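Local coordinates for hypothetical protein (Bacteroides fragilis, PDB 4JJA), which is of unknown function but belongs to a family assigned as exo-acting peptidoglycan beta-N-acetylmuramidases, and so may release N-acetylmuramic acid from cell-wall glycan, at residues I121-V124 / R125-A129; I360-K363 / P364-Y368; A97-K100 / K101-I104; A180-V183 / N184-W188; E11-K14 / A15-I19. One frame throughout, in Å; residues are numbered along the deposited sequence.

Interaction 1 of 5, residues I121-V124 / R125-A129; sequences ISMV and RLMDA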
loop_
_atom_site.group_PDB
_atom_site.type_symbol
_atom_site.label_atom_id
_atom_site.label_comp_id
_atom_site.label_asym_id
_atom_site.label_seq_id
_atom_site.Cartn_x
_atom_site.Cartn_y
_atom_site.Cartn_z
ATOM N N ILE A 121 6.244 -1.016 -5.298
ATOM C CA ILE A 121 7.672 -0.838 -5.628
ATOM C C ILE A 121 8.258 -2.185 -5.994
ATOM O O ILE A 121 8.956 -2.293 -6.986
ATOM C CB ILE A 121 8.456 -0.159 -4.504
ATOM C CG1 ILE A 121 7.865 1.237 -4.224
ATOM C CG2 ILE A 121 9.937 -0.107 -4.841
ATOM C CD1 ILE A 121 8.598 2.053 -3.169
ATOM N N SER A 122 7.861 -3.226 -5.285
ATOM C CA SER A 122 8.262 -4.582 -5.672
ATOM C C SER A 122 7.717 -4.911 -7.067
ATOM O O SER A 122 8.375 -5.541 -7.866
ATOM C CB SER A 122 7.794 -5.610 -4.645
ATOM O OG SER A 122 8.447 -5.438 -3.410
HETATM N N MSE A 123 6.473 -4.527 -7.332
HETATM C CA MSE A 123 5.863 -4.807 -8.606
HETATM C C MSE A 123 6.619 -4.095 -9.726
HETATM O O MSE A 123 6.861 -4.688 -10.753
HETATM C CB MSE A 123 4.411 -4.327 -8.600
HETATM C CG MSE A 123 3.676 -4.621 -9.916
HETATM SE SE MSE A 123 1.864 -4.097 -9.979
HETATM C CE MSE A 123 2.160 -2.223 -10.104
ATOM N N VAL A 124 7.005 -2.837 -9.514
ATOM C CA VAL A 124 7.774 -2.092 -10.510
ATOM C C VAL A 124 9.125 -2.769 -10.787
ATOM O O VAL A 124 9.545 -2.844 -11.955
ATOM C CB VAL A 124 7.966 -0.613 -10.128
ATOM C CG1 VAL A 124 8.978 0.073 -11.033
ATOM C CG2 VAL A 124 6.637 0.078 -10.182
ATOM N N ARG A 125 9.777 -3.273 -9.739
ATOM C CA ARG A 125 11.032 -4.043 -9.867
ATOM C C ARG A 125 10.821 -5.263 -10.777
ATOM O O ARG A 125 11.620 -5.578 -11.660
ATOM C CB ARG A 125 11.492 -4.492 -8.462
ATOM C CG ARG A 125 12.914 -5.041 -8.345
ATOM C CD ARG A 125 13.870 -3.916 -7.891
ATOM N NE ARG A 125 13.834 -3.732 -6.444
ATOM C CZ ARG A 125 13.812 -2.551 -5.823
ATOM N NH1 ARG A 125 13.813 -1.422 -6.525
ATOM N NH2 ARG A 125 13.778 -2.501 -4.499
ATOM N N LEU A 126 9.731 -5.986 -10.532
ATOM C CA LEU A 126 9.426 -7.159 -11.309
ATOM C C LEU A 126 9.037 -6.810 -12.748
ATOM O O LEU A 126 9.406 -7.544 -13.680
ATOM C CB LEU A 126 8.314 -7.916 -10.619
ATOM C CG LEU A 126 8.735 -8.620 -9.328
ATOM C CD1 LEU A 126 7.492 -9.066 -8.564
ATOM C CD2 LEU A 126 9.652 -9.823 -9.670
HETATM N N MSE A 127 8.343 -5.694 -12.944
HETATM C CA MSE A 127 8.041 -5.233 -14.293
HETATM C C MSE A 127 9.314 -4.919 -15.058
HETATM O O MSE A 127 9.413 -5.215 -16.251
HETATM C CB MSE A 127 7.150 -3.987 -14.261
HETATM C CG MSE A 127 5.720 -4.291 -13.842
HETATM SE SE MSE A 127 4.673 -2.663 -13.657
HETATM C CE MSE A 127 4.602 -2.209 -15.511
ATOM N N ASP A 128 10.249 -4.261 -14.382
ATOM C CA ASP A 128 11.531 -3.928 -15.033
ATOM C C ASP A 128 12.277 -5.212 -15.490
ATOM O O ASP A 128 12.716 -5.307 -16.625
ATOM C CB ASP A 128 12.368 -3.133 -14.071
ATOM C CG ASP A 128 13.613 -2.548 -14.707
ATOM O OD1 ASP A 128 13.481 -1.968 -15.802
ATOM O OD2 ASP A 128 14.636 -2.570 -14.006
ATOM N N ALA A 129 12.298 -6.194 -14.603
ATOM C CA ALA A 129 12.954 -7.472 -14.887
ATOM C C ALA A 129 12.228 -8.190 -16.004
ATOM O O ALA A 129 12.836 -8.728 -16.925
ATOM C CB ALA A 129 13.050 -8.309 -13.649
#
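The carbonyl oxygen of M123 takes the N-H of M127 at 2.8 Å (M123 O to M127 N). The same carbonyl meets the side chain of its partner: M127 CG lies 3.3 Å from M123 O, because chi1 of -72° sets CG beside the backbone N and so over the preceding turn. From there M127 bends at chi3, and its selenium comes alongside the neighbouring selenomethionine, M127 SE standing 4.3 Å from M123 CG. Three more i to i+4 bonds continue the regular alpha-helix, R125 N to I121 O, L126 N to S122 O and D128 N to V124 O. L126 repeats the same fit of side chain against carbonyl, its CG 3.4 Å from S122 O. The two selenomethionines face helix 176-185, L126 and S122 reach F28 of strand 24-28, and D128 forms a salt bridge with K93. Within the beta-alpha-beta unit between strands 104-107 and 136-140, the chemistry implies a helix whose backbone bonds are made internally, with M123 and M127 giving apolar packing toward helix 176-185.

Interaction 2 of 5, residues I360-K363 / P364-Y368; sequences IQRK and PYLLY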
loop_
_atom_site.group_PDB
_atom_site.type_symbol
_atom_site.label_atom_id
_atom_site.label_comp_id
_atom_site.label_asym_id
_atom_site.label_seq_id
_atom_site.Cartn_x
_atom_site.Cartn_y
_atom_site.Cartn_z
ATOM N N ILE A 360 -6.202 13.892 -14.001
ATOM C CA ILE A 360 -6.143 13.963 -15.478
ATOM C C ILE A 360 -5.100 13.013 -16.029
ATOM O O ILE A 360 -5.344 12.251 -16.976
ATOM C CB ILE A 360 -5.857 15.396 -15.966
ATOM C CG1 ILE A 360 -7.124 16.219 -15.778
ATOM C CG2 ILE A 360 -5.379 15.391 -17.448
ATOM C CD1 ILE A 360 -6.890 17.717 -15.579
ATOM N N GLN A 361 -3.937 13.033 -15.426
ATOM C CA GLN A 361 -2.807 12.235 -15.913
ATOM C C GLN A 361 -3.134 10.751 -15.858
ATOM O O GLN A 361 -2.704 9.982 -16.724
ATOM C CB GLN A 361 -1.525 12.530 -15.101
ATOM C CG GLN A 361 -0.231 11.997 -15.668
ATOM C CD GLN A 361 0.953 12.077 -14.749
ATOM O OE1 GLN A 361 0.885 12.550 -13.616
ATOM N NE2 GLN A 361 2.091 11.645 -15.265
ATOM N N ARG A 362 -3.817 10.311 -14.800
ATOM C CA ARG A 362 -4.058 8.877 -14.617
ATOM C C ARG A 362 -5.200 8.354 -15.451
ATOM O O ARG A 362 -5.349 7.152 -15.597
ATOM C CB ARG A 362 -4.339 8.582 -13.139
ATOM C CG ARG A 362 -5.725 8.911 -12.662
ATOM C CD ARG A 362 -5.915 8.617 -11.164
ATOM N NE ARG A 362 -7.311 8.701 -10.852
ATOM C CZ ARG A 362 -7.936 7.979 -9.929
ATOM N NH1 ARG A 362 -7.265 7.261 -9.049
ATOM N NH2 ARG A 362 -9.241 7.995 -9.860
ATOM N N LYS A 363 -6.057 9.250 -15.949
ATOM C CA LYS A 363 -7.312 8.820 -16.560
ATOM C C LYS A 363 -7.170 7.753 -17.653
ATOM O O LYS A 363 -7.973 6.825 -17.653
ATOM C CB LYS A 363 -8.082 10.050 -17.093
ATOM C CG LYS A 363 -9.501 9.743 -17.499
ATOM C CD LYS A 363 -10.383 9.732 -16.277
ATOM C CE LYS A 363 -11.936 9.921 -16.557
ATOM N NZ LYS A 363 -12.566 10.771 -15.504
ATOM N N PRO A 364 -6.183 7.848 -18.545
ATOM C CA PRO A 364 -6.089 6.798 -19.588
ATOM C C PRO A 364 -5.778 5.403 -19.109
ATOM O O PRO A 364 -5.941 4.450 -19.875
ATOM C CB PRO A 364 -4.911 7.275 -20.475
ATOM C CG PRO A 364 -4.709 8.757 -20.155
ATOM C CD PRO A 364 -5.170 8.909 -18.716
ATOM N N TYR A 365 -5.368 5.277 -17.849
ATOM C CA TYR A 365 -4.939 4.025 -17.272
ATOM C C TYR A 365 -5.989 3.406 -16.363
ATOM O O TYR A 365 -5.774 2.278 -15.863
ATOM C CB TYR A 365 -3.626 4.252 -16.528
ATOM C CG TYR A 365 -2.592 4.914 -17.377
ATOM C CD1 TYR A 365 -2.077 4.289 -18.504
ATOM C CD2 TYR A 365 -2.232 6.211 -17.141
ATOM C CE1 TYR A 365 -1.201 4.912 -19.307
ATOM C CE2 TYR A 365 -1.306 6.839 -17.938
ATOM C CZ TYR A 365 -0.790 6.188 -19.028
ATOM O OH TYR A 365 0.139 6.784 -19.857
ATOM N N LEU A 366 -7.106 4.096 -16.131
ATOM C CA LEU A 366 -8.133 3.554 -15.271
ATOM C C LEU A 366 -8.847 2.420 -15.964
ATOM O O LEU A 366 -9.042 2.417 -17.167
ATOM C CB LEU A 366 -9.142 4.599 -14.805
ATOM C CG LEU A 366 -8.550 5.764 -14.011
ATOM C CD1 LEU A 366 -9.604 6.782 -13.601
ATOM C CD2 LEU A 366 -7.673 5.303 -12.793
ATOM N N LEU A 367 -9.210 1.423 -15.185
ATOM C CA LEU A 367 -9.916 0.248 -15.651
ATOM C C LEU A 367 -11.344 0.179 -15.159
ATOM O O LEU A 367 -12.118 -0.725 -15.525
ATOM C CB LEU A 367 -9.173 -1.008 -15.212
ATOM C CG LEU A 367 -7.819 -1.260 -15.878
ATOM C CD1 LEU A 367 -7.063 -2.351 -15.126
ATOM C CD2 LEU A 367 -7.988 -1.540 -17.373
ATOM N N TYR A 368 -11.710 1.131 -14.307
ATOM C CA TYR A 368 -13.009 1.147 -13.652
ATOM C C TYR A 368 -13.515 2.563 -13.674
ATOM O O TYR A 368 -12.747 3.493 -13.790
ATOM C CB TYR A 368 -12.881 0.690 -12.162
ATOM C CG TYR A 368 -12.061 -0.585 -12.053
ATOM C CD1 TYR A 368 -12.607 -1.797 -12.376
ATOM C CD2 TYR A 368 -10.761 -0.571 -11.620
ATOM C CE1 TYR A 368 -11.849 -2.958 -12.299
ATOM C CE2 TYR A 368 -10.003 -1.716 -11.560
ATOM C CZ TYR A 368 -10.554 -2.913 -11.876
ATOM O OH TYR A 368 -9.843 -4.091 -11.825
HETATM O O HOH W 1 -9.353 4.714 -18.835
#
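L366 lays its isobutyl group over the guanidinium of R362, the two side chains crossing at a slant. The methyl CD2 sits above the centre of the flat group, 3.9 Å from R362 CZ, while the other branch, L366 CD1, reaches 3.9 Å from R362 NH2 and touches the aliphatic part of K363 at CD, 4.1 Å away. R362 presents its face in this way with chi1 at 78°, CG wedged between the backbone N and the carbonyl carbon, and with the chain extended from there to NE. The Y365 ring lies obliquely to Q361 O and R362 O, with Y365 CE2 3.6 Å from Q361 O. The backbone closes the turn with two bonds. Y365 N bonds to R362 O at 2.9 Å, and L366 N reaches K363 O at 3.2 Å from well above the carbonyl plane, 62° out of it. A water donates to both K363 O and L366 O, bridging the turn. Beyond the turn, D370 forms salt bridges with both R362 and K363, and E186 accepts from Q361 and from the Y365 hydroxyl. The whole is a helix C-terminus that tightens into a 3-10 turn through K363, P364 and Y365, where P364 N has no hydrogen to give back to the helix, before the chain runs out as loop from helix 352-362.

Interaction 3 of 5, residues A97-K100 / K101-I104; sequences ASMK and KFDI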
loop_
_atom_site.group_PDB
_atom_site.type_symbol
_atom_site.label_atom_id
_atom_site.label_comp_id
_atom_site.label_asym_id
_atom_site.label_seq_id
_atom_site.Cartn_x
_atom_site.Cartn_y
_atom_site.Cartn_z
ATOM N N ALA A 97 18.985 -16.340 -13.236
ATOM C CA ALA A 97 18.624 -17.747 -13.144
ATOM C C ALA A 97 17.125 -17.891 -12.921
ATOM O O ALA A 97 16.466 -18.694 -13.599
ATOM C CB ALA A 97 19.419 -18.484 -12.034
ATOM N N SER A 98 16.571 -17.067 -12.014
ATOM C CA SER A 98 15.160 -17.179 -11.674
ATOM C C SER A 98 14.301 -16.732 -12.849
ATOM O O SER A 98 13.325 -17.372 -13.153
ATOM C CB SER A 98 14.826 -16.352 -10.421
ATOM O OG SER A 98 15.454 -16.915 -9.289
HETATM N N MSE A 99 14.701 -15.675 -13.527
HETATM C CA MSE A 99 13.931 -15.170 -14.664
HETATM C C MSE A 99 13.830 -16.177 -15.786
HETATM O O MSE A 99 12.822 -16.259 -16.470
HETATM C CB MSE A 99 14.550 -13.883 -15.197
HETATM C CG MSE A 99 14.575 -12.736 -14.187
HETATM SE SE MSE A 99 12.857 -12.239 -13.530
HETATM C CE MSE A 99 12.013 -11.813 -15.232
ATOM N N LYS A 100 14.867 -16.976 -15.974
ATOM C CA LYS A 100 14.849 -18.010 -17.014
ATOM C C LYS A 100 13.906 -19.170 -16.752
ATOM O O LYS A 100 13.602 -19.918 -17.683
ATOM C CB LYS A 100 16.256 -18.512 -17.296
ATOM C CG LYS A 100 17.086 -17.458 -17.953
ATOM C CD LYS A 100 18.496 -17.906 -18.168
ATOM C CE LYS A 100 19.211 -17.033 -19.160
ATOM N NZ LYS A 100 20.515 -17.616 -19.449
ATOM N N LYS A 101 13.454 -19.308 -15.526
ATOM C CA LYS A 101 12.685 -20.461 -15.107
ATOM C C LYS A 101 11.209 -20.377 -15.498
ATOM O O LYS A 101 10.520 -21.397 -15.453
ATOM C CB LYS A 101 12.798 -20.675 -13.615
ATOM C CG LYS A 101 14.227 -20.952 -13.163
ATOM C CD LYS A 101 14.320 -21.173 -11.656
ATOM C CE LYS A 101 15.802 -21.279 -11.196
ATOM N NZ LYS A 101 16.427 -22.535 -11.649
ATOM N N PHE A 102 10.721 -19.189 -15.809
ATOM C CA PHE A 102 9.282 -19.017 -16.071
ATOM C C PHE A 102 8.992 -18.231 -17.320
ATOM O O PHE A 102 9.826 -17.480 -17.810
ATOM C CB PHE A 102 8.558 -18.373 -14.867
ATOM C CG PHE A 102 8.964 -16.951 -14.549
ATOM C CD1 PHE A 102 10.015 -16.708 -13.688
ATOM C CD2 PHE A 102 8.284 -15.869 -15.093
ATOM C CE1 PHE A 102 10.396 -15.402 -13.352
ATOM C CE2 PHE A 102 8.634 -14.561 -14.759
ATOM C CZ PHE A 102 9.700 -14.321 -13.896
ATOM N N ASP A 103 7.766 -18.393 -17.820
ATOM C CA ASP A 103 7.267 -17.697 -18.997
ATOM C C ASP A 103 6.368 -16.503 -18.626
ATOM O O ASP A 103 6.326 -15.510 -19.317
ATOM C CB ASP A 103 6.401 -18.680 -19.848
ATOM C CG ASP A 103 7.181 -19.865 -20.369
ATOM O OD1 ASP A 103 8.209 -19.617 -21.034
ATOM O OD2 ASP A 103 6.811 -21.050 -20.081
ATOM N N ILE A 104 5.632 -16.626 -17.530
ATOM C CA ILE A 104 4.632 -15.644 -17.155
ATOM C C ILE A 104 4.676 -15.468 -15.652
ATOM O O ILE A 104 4.826 -16.417 -14.919
ATOM C CB ILE A 104 3.227 -16.028 -17.662
ATOM C CG1 ILE A 104 2.209 -14.902 -17.435
ATOM C CG2 ILE A 104 2.783 -17.327 -17.077
ATOM C CD1 ILE A 104 1.009 -14.993 -18.405
#
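A type I beta turn from M99 to F102 follows helix 96-99, and a Met-aromatic contact joins its first and last residues. The selenium of M99 lies 4.9 Å from the centroid of the F102 ring, 69° off the ring normal, so it approaches obliquely. The methyl and the selenium both reach the ring at CZ, M99 CE at 3.7 Å and M99 SE at 3.8 Å from F102 CZ. Both side chains run side by side in the same direction: M99 coils through chi2 and chi3, and the phenyl stands with chi1 at 66°, CG between its backbone N and carbonyl carbon. That rotation also draws the ring back against the turn. M99 O lies over one face toward the rim, and S98 O is 3.4 Å from F102 CD1. K101 N bonds back to S98 O at 3.1 Å, one residue ahead of the turn, with the donor 58° out of the carbonyl plane. K101 then lays its methylenes along the last helical turn, its CG 3.2 Å from A97 O, while its chain bends at chi4. Further along, R135 donates to M99 O and R24 to K100 O. M99 packs on A129 and C130 of helix 119-132, F102 rests on A26 of strand 24-28, and the chain enters strand 104-107 at I104, which pairs with strand 24-28 in the parallel sheet.

Interaction 4 of 5, residues A180-V183 / N184-W188; sequences ALMV and NGERW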
loop_
_atom_site.group_PDB
_atom_site.type_symbol
_atom_site.label_atom_id
_atom_site.label_comp_id
_atom_site.label_asym_id
_atom_site.label_seq_id
_atom_site.Cartn_x
_atom_site.Cartn_y
_atom_site.Cartn_z
ATOM N N ALA A 180 0.041 -0.343 -12.852
ATOM C CA ALA A 180 0.974 -0.997 -13.762
ATOM C C ALA A 180 0.852 -0.400 -15.145
ATOM O O ALA A 180 1.882 -0.153 -15.828
ATOM C CB ALA A 180 0.749 -2.482 -13.806
ATOM N N LEU A 181 -0.376 -0.210 -15.615
ATOM C CA LEU A 181 -0.584 0.388 -16.920
ATOM C C LEU A 181 0.020 1.787 -17.007
ATOM O O LEU A 181 0.603 2.175 -18.041
ATOM C CB LEU A 181 -2.077 0.382 -17.289
ATOM C CG LEU A 181 -2.747 -1.002 -17.415
ATOM C CD1 LEU A 181 -4.252 -0.892 -17.670
ATOM C CD2 LEU A 181 -2.065 -1.873 -18.495
HETATM N N MSE A 182 -0.137 2.563 -15.943
HETATM C CA MSE A 182 0.445 3.901 -15.883
HETATM C C MSE A 182 1.949 3.875 -15.870
HETATM O O MSE A 182 2.590 4.689 -16.545
HETATM C CB MSE A 182 -0.113 4.684 -14.700
HETATM C CG MSE A 182 0.371 6.108 -14.645
HETATM SE SE MSE A 182 -0.673 7.088 -13.302
HETATM C CE MSE A 182 -0.351 8.881 -14.023
ATOM N N VAL A 183 2.562 2.965 -15.122
ATOM C CA VAL A 183 4.008 2.823 -15.125
ATOM C C VAL A 183 4.532 2.577 -16.538
ATOM O O VAL A 183 5.523 3.191 -16.929
ATOM C CB VAL A 183 4.397 1.657 -14.177
ATOM C CG1 VAL A 183 5.816 1.180 -14.413
ATOM C CG2 VAL A 183 4.136 2.068 -12.720
ATOM N N ASN A 184 3.843 1.754 -17.312
ATOM C CA ASN A 184 4.228 1.544 -18.697
ATOM C C ASN A 184 4.056 2.831 -19.466
ATOM O O ASN A 184 5.012 3.260 -20.126
ATOM C CB ASN A 184 3.428 0.410 -19.331
ATOM C CG ASN A 184 4.051 -0.959 -19.129
ATOM O OD1 ASN A 184 5.245 -1.125 -18.848
ATOM N ND2 ASN A 184 3.211 -1.974 -19.299
ATOM N N GLY A 185 2.842 3.390 -19.470
ATOM C CA GLY A 185 2.530 4.490 -20.384
ATOM C C GLY A 185 3.295 5.760 -20.117
ATOM O O GLY A 185 3.583 6.506 -21.055
ATOM N N GLU A 186 3.612 6.005 -18.851
ATOM C CA GLU A 186 4.360 7.180 -18.450
ATOM C C GLU A 186 5.868 6.966 -18.427
ATOM O O GLU A 186 6.598 7.890 -18.079
ATOM C CB GLU A 186 3.855 7.686 -17.075
ATOM C CG GLU A 186 2.425 8.074 -17.053
ATOM C CD GLU A 186 2.052 9.218 -17.993
ATOM O OE1 GLU A 186 2.584 10.316 -17.820
ATOM O OE2 GLU A 186 1.216 9.010 -18.897
ATOM N N ARG A 187 6.318 5.771 -18.787
ATOM C CA ARG A 187 7.729 5.396 -18.833
ATOM C C ARG A 187 8.418 5.575 -17.503
ATOM O O ARG A 187 9.487 6.210 -17.390
ATOM C CB ARG A 187 8.509 6.058 -19.994
ATOM C CG ARG A 187 8.010 5.635 -21.305
ATOM C CD ARG A 187 8.267 4.121 -21.523
ATOM N NE ARG A 187 8.123 3.814 -22.943
ATOM C CZ ARG A 187 6.963 3.613 -23.548
ATOM N NH1 ARG A 187 5.805 3.664 -22.865
ATOM N NH2 ARG A 187 6.962 3.357 -24.862
ATOM N N TRP A 188 7.825 4.964 -16.483
ATOM C CA TRP A 188 8.384 5.012 -15.143
ATOM C C TRP A 188 9.292 3.826 -14.801
ATOM O O TRP A 188 9.889 3.807 -13.725
ATOM C CB TRP A 188 7.233 5.122 -14.139
ATOM C CG TRP A 188 6.529 6.427 -14.131
ATOM C CD1 TRP A 188 6.947 7.597 -14.663
ATOM C CD2 TRP A 188 5.272 6.707 -13.524
ATOM N NE1 TRP A 188 6.014 8.576 -14.457
ATOM C CE2 TRP A 188 4.984 8.053 -13.729
ATOM C CE3 TRP A 188 4.354 5.945 -12.821
ATOM C CZ2 TRP A 188 3.826 8.638 -13.227
ATOM C CZ3 TRP A 188 3.235 6.503 -12.339
ATOM C CH2 TRP A 188 2.970 7.840 -12.528
#
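A Schellman motif closes helix 176-185, with R187 as the residue of positive phi. Its two bonds run from W188 N to V183 O at 2.9 Å, nearly straight at 170° and in the carbonyl plane, and from R187 N to N184 O at 3.1 Å. N184 O is gripped a second time by the R187 side chain, 2.9 Å from R187 NH1 to N184 O, the two donors arriving from opposite faces of the carbonyl plane. The reversal folds W188 back over the last turn, as this kind of C-cap does, and its indole meets M182 and V183. V183 CG2 abuts the ring edge, 3.9 Å from W188 CE3. M182, extended with CG anti to the backbone N (chi1 -176°), runs obliquely across the indole: CG is 3.7 Å from W188 CZ3, and SE makes a Met-aromatic contact 4.8 Å from the six-membered ring centroid. E186 CB lies over one indole face, toward the rim. V183 packs on M127 of helix 119-132.

Interaction 5 of 5, residues E11-K14 / A15-I19; sequences EQTK and AYFPI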
loop_
_atom_site.group_PDB
_atom_site.type_symbol
_atom_site.label_atom_id
_atom_site.label_comp_id
_atom_site.label_asym_id
_atom_site.label_seq_id
_atom_site.Cartn_x
_atom_site.Cartn_y
_atom_site.Cartn_z
ATOM N N GLU A 11 -10.815 -14.817 -9.074
ATOM C CA GLU A 11 -12.018 -15.651 -9.092
ATOM C C GLU A 11 -12.462 -16.007 -10.497
ATOM O O GLU A 11 -13.222 -16.960 -10.695
ATOM C CB GLU A 11 -13.177 -14.895 -8.430
ATOM C CG GLU A 11 -13.072 -14.769 -6.957
ATOM C CD GLU A 11 -14.239 -13.991 -6.373
ATOM O OE1 GLU A 11 -14.171 -12.750 -6.338
ATOM O OE2 GLU A 11 -15.249 -14.635 -5.980
ATOM N N GLN A 12 -12.046 -15.218 -11.474
ATOM C CA GLN A 12 -12.523 -15.316 -12.850
ATOM C C GLN A 12 -11.655 -16.307 -13.661
ATOM O O GLN A 12 -11.009 -15.951 -14.639
ATOM C CB GLN A 12 -12.511 -13.945 -13.509
ATOM C CG GLN A 12 -13.414 -12.975 -12.759
ATOM C CD GLN A 12 -13.234 -11.569 -13.287
ATOM O OE1 GLN A 12 -13.445 -11.314 -14.499
ATOM N NE2 GLN A 12 -12.904 -10.647 -12.396
ATOM N N THR A 13 -11.641 -17.552 -13.183
ATOM C CA THR A 13 -10.739 -18.538 -13.755
ATOM C C THR A 13 -10.981 -18.753 -15.241
ATOM O O THR A 13 -10.043 -19.006 -15.983
ATOM C CB THR A 13 -10.773 -19.841 -13.010
ATOM O OG1 THR A 13 -12.081 -20.387 -13.105
ATOM C CG2 THR A 13 -10.390 -19.653 -11.550
ATOM N N LYS A 14 -12.207 -18.631 -15.722
ATOM C CA LYS A 14 -12.413 -18.824 -17.163
ATOM C C LYS A 14 -11.761 -17.710 -17.996
ATOM O O LYS A 14 -11.411 -17.911 -19.183
ATOM C CB LYS A 14 -13.908 -19.063 -17.475
ATOM C CG LYS A 14 -14.422 -20.390 -16.896
ATOM C CD LYS A 14 -15.949 -20.509 -16.879
ATOM C CE LYS A 14 -16.556 -20.046 -18.210
ATOM N NZ LYS A 14 -18.061 -19.803 -18.119
ATOM N N ALA A 15 -11.506 -16.569 -17.384
ATOM C CA ALA A 15 -10.812 -15.486 -18.050
ATOM C C ALA A 15 -9.314 -15.668 -18.199
ATOM O O ALA A 15 -8.745 -15.191 -19.154
ATOM C CB ALA A 15 -11.107 -14.109 -17.369
ATOM N N TYR A 16 -8.673 -16.362 -17.282
ATOM C CA TYR A 16 -7.220 -16.458 -17.332
ATOM C C TYR A 16 -6.639 -17.850 -17.348
ATOM O O TYR A 16 -5.489 -17.982 -17.728
ATOM C CB TYR A 16 -6.573 -15.624 -16.239
ATOM C CG TYR A 16 -6.784 -16.082 -14.834
ATOM C CD1 TYR A 16 -5.903 -16.985 -14.254
ATOM C CD2 TYR A 16 -7.881 -15.666 -14.065
ATOM C CE1 TYR A 16 -6.062 -17.450 -12.994
ATOM C CE2 TYR A 16 -8.058 -16.155 -12.780
ATOM C CZ TYR A 16 -7.147 -17.032 -12.225
ATOM O OH TYR A 16 -7.291 -17.515 -10.935
ATOM N N PHE A 17 -7.384 -18.896 -17.028
ATOM C CA PHE A 17 -6.833 -20.254 -17.153
ATOM C C PHE A 17 -6.276 -20.510 -18.558
ATOM O O PHE A 17 -5.182 -21.030 -18.694
ATOM C CB PHE A 17 -7.831 -21.310 -16.704
ATOM C CG PHE A 17 -7.842 -21.601 -15.220
ATOM C CD1 PHE A 17 -7.310 -20.728 -14.287
ATOM C CD2 PHE A 17 -8.507 -22.698 -14.753
ATOM C CE1 PHE A 17 -7.357 -21.010 -12.962
ATOM C CE2 PHE A 17 -8.534 -22.993 -13.414
ATOM C CZ PHE A 17 -7.966 -22.165 -12.523
ATOM N N PRO A 18 -6.938 -20.055 -19.617
ATOM C CA PRO A 18 -6.338 -20.287 -20.958
ATOM C C PRO A 18 -5.039 -19.548 -21.193
ATOM O O PRO A 18 -4.211 -20.009 -22.005
ATOM C CB PRO A 18 -7.428 -19.824 -21.906
ATOM C CG PRO A 18 -8.702 -20.153 -21.119
ATOM C CD PRO A 18 -8.347 -19.691 -19.705
ATOM N N ILE A 19 -4.847 -18.407 -20.563
ATOM C CA ILE A 19 -3.591 -17.667 -20.683
ATOM C C ILE A 19 -2.448 -18.494 -20.100
ATOM O O ILE A 19 -1.332 -18.450 -20.611
ATOM C CB ILE A 19 -3.664 -16.263 -19.946
ATOM C CG1 ILE A 19 -4.751 -15.402 -20.544
ATOM C CG2 ILE A 19 -2.382 -15.517 -20.066
ATOM C CD1 ILE A 19 -5.029 -14.120 -19.799
#
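A chi1 of -85° turns the F17 ring so that one face meets T13 a turn earlier, and T13, with chi1 at 62°, puts OG1 between its backbone N and carbonyl carbon and CG2 toward the same ring. T13 CB makes a CH-pi contact 3.6 Å from the F17 ring centroid, 11° off the normal, and T13 CG2 is likewise 3.6 Å from F17 CE1. T13 O accepts two backbone donors, F17 N at 2.9 Å in the carbonyl plane and Y16 N at 3.2 Å from above it. That same oxygen also lies over one face of the Y16 ring, while Q12 O approaches Y16 CD2 at 3.2 Å. A15 N bonds to Q12 O at 2.9 Å. The Y16 hydroxyl bonds to A10 O, its ring packs on strands 136-140 and 197-200, and F17 meets F49 edge-to-face. The bonds from A15, Y16 and F17 back to Q12 O and T13 O form the weakly bonded start of helix 13-20, which follows the inverse gamma turn centred on Q12.

All five contacts are local, made within a helix or where one starts or ends. Interactions 1 and 4 lie in adjoining helices, 119-132 and 176-185, which meet through M127 CE, 3.4 Å from A180 O; interactions 1, 3 and 4 are partly buried. Interaction 3 adds M99 against the end of helix 119-132, its M99 CE 3.6 Å from A129 O, and meets interaction 5 where I104 packs on I19. Interactions 2 and 5 are surface contacts, though interaction 2 is tied to interaction 4 by polar bonds, Y365 and Q361 reaching E186. Selenomethionine packing marks interactions 1, 3 and 4; a leucine methyl over an arginine guanidinium marks interaction 2, and a threonine over a phenyl ring interaction 5.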